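Local coordinates for nisin biosynthesis protein NisC (PDB 2G0D) that catalyses the cyclisation of the nisin precursor, a zinc-dependent step that forms the thioether rings of this lantibiotic, at residues S320-I323 / C324-Y327. Sequence-based numbering, arbitrary orientation.
Sequences SYMI and CHGY. With ZN (zinc ion), chain B.
Ser320 O receives the backbone N-H of Tyr327, with Tyr327 N 2.8 Å away and the N-H pointing almost straight at it (158°), and so closes the 320-327 turn, within the loop between helices 298-314 and 327-341, just where Gly326 N-caps the latter. Beyond it, the Tyr321 side chain lies alongside that of Tyr327 and points the same way; CE1 of Tyr321 meets CD2 of Tyr327 at 3.6 Å, the ring planes are nearly perpendicular (85°), and Phe353 of helix 347-355 touches both tyrosines. The end of the Met322 side chain reaches the His325 imidazole: with CG between the backbone N and the carbonyl carbon (chi1 89°) and the chain extended at chi2, SD lies over one ring face, 3.7 Å from the centroid, and also accepts a weak hydrogen bond from His325 N. The Ile323 side chain packs on Phe372, whereas Ile323 O and Gly326 O are both 2.7 Å from one bridging water. Directly after Ile323, Cys324 SG lies 2.3 Å and His325 ND1 2.1 Å from the zinc, whose shell Cys278 and a water complete within the LanC alpha toroid. That water is consistent with an exchangeable position that a substrate thiol could take, as in thiol-activating zinc enzymes.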
# COMPACT_ATOMS: atom_id res chain seq x y z
N SER A 320 -4.97 -0.53 -17.74
CA SER A 320 -4.49 0.83 -17.59
C SER A 320 -3.10 0.85 -16.97
O SER A 320 -2.52 -0.20 -16.63
CB SER A 320 -5.48 1.69 -16.77
OG SER A 320 -5.35 1.46 -15.38
N TYR A 321 -2.57 2.07 -16.85
CA TYR A 321 -1.26 2.31 -16.27
C TYR A 321 -1.29 2.85 -14.82
O TYR A 321 -0.26 3.30 -14.30
CB TYR A 321 -0.47 3.23 -17.20
CG TYR A 321 0.04 2.49 -18.44
CD1 TYR A 321 1.25 1.81 -18.42
CD2 TYR A 321 -0.72 2.46 -19.62
CE1 TYR A 321 1.71 1.09 -19.55
CE2 TYR A 321 -0.28 1.76 -20.74
CZ TYR A 321 0.94 1.08 -20.71
OH TYR A 321 1.38 0.40 -21.84
N MET A 322 -2.45 2.80 -14.17
CA MET A 322 -2.59 3.28 -12.78
C MET A 322 -1.77 2.41 -11.83
O MET A 322 -1.32 1.30 -12.18
CB MET A 322 -4.05 3.26 -12.31
CG MET A 322 -4.45 1.93 -11.69
SD MET A 322 -6.11 1.77 -11.11
CE MET A 322 -5.99 1.85 -9.37
N ILE A 323 -1.61 2.92 -10.61
CA ILE A 323 -0.90 2.19 -9.57
C ILE A 323 -1.71 1.02 -9.02
O ILE A 323 -1.25 -0.13 -9.05
CB ILE A 323 -0.45 3.14 -8.45
CG1 ILE A 323 0.76 3.98 -8.96
CG2 ILE A 323 -0.15 2.35 -7.12
CD1 ILE A 323 1.50 4.67 -7.90
N CYS A 324 -2.93 1.30 -8.55
CA CYS A 324 -3.67 0.33 -7.72
C CYS A 324 -3.83 -1.03 -8.36
O CYS A 324 -3.44 -2.04 -7.78
CB CYS A 324 -5.05 0.86 -7.27
SG CYS A 324 -5.77 -0.11 -5.88
N HIS A 325 -4.42 -1.07 -9.54
CA HIS A 325 -4.56 -2.33 -10.25
C HIS A 325 -4.21 -2.16 -11.73
O HIS A 325 -4.81 -2.78 -12.59
CB HIS A 325 -5.97 -2.93 -10.06
CG HIS A 325 -7.08 -1.93 -10.05
ND1 HIS A 325 -7.56 -1.36 -8.89
CD2 HIS A 325 -7.83 -1.41 -11.06
CE1 HIS A 325 -8.56 -0.54 -9.18
NE2 HIS A 325 -8.74 -0.55 -10.49
N GLY A 326 -3.22 -1.31 -12.01
CA GLY A 326 -2.73 -1.11 -13.36
C GLY A 326 -1.24 -1.43 -13.48
O GLY A 326 -0.60 -1.93 -12.56
N TYR A 327 -0.70 -1.11 -14.64
CA TYR A 327 0.65 -1.52 -14.98
C TYR A 327 1.78 -0.76 -14.23
O TYR A 327 2.86 -1.33 -13.99
CB TYR A 327 0.83 -1.47 -16.51
CG TYR A 327 2.01 -2.30 -16.98
CD1 TYR A 327 2.07 -3.66 -16.71
CD2 TYR A 327 3.06 -1.71 -17.67
CE1 TYR A 327 3.16 -4.43 -17.15
CE2 TYR A 327 4.15 -2.47 -18.09
CZ TYR A 327 4.19 -3.83 -17.83
OH TYR A 327 5.28 -4.56 -18.23
ZN ZN B . -6.83 -1.83 -6.94
O HOH W 1 -5.73 -2.27 -15.00
O HOH W 2 -1.09 -2.69 -10.00
O HOH W 3 -8.66 -1.70 -5.76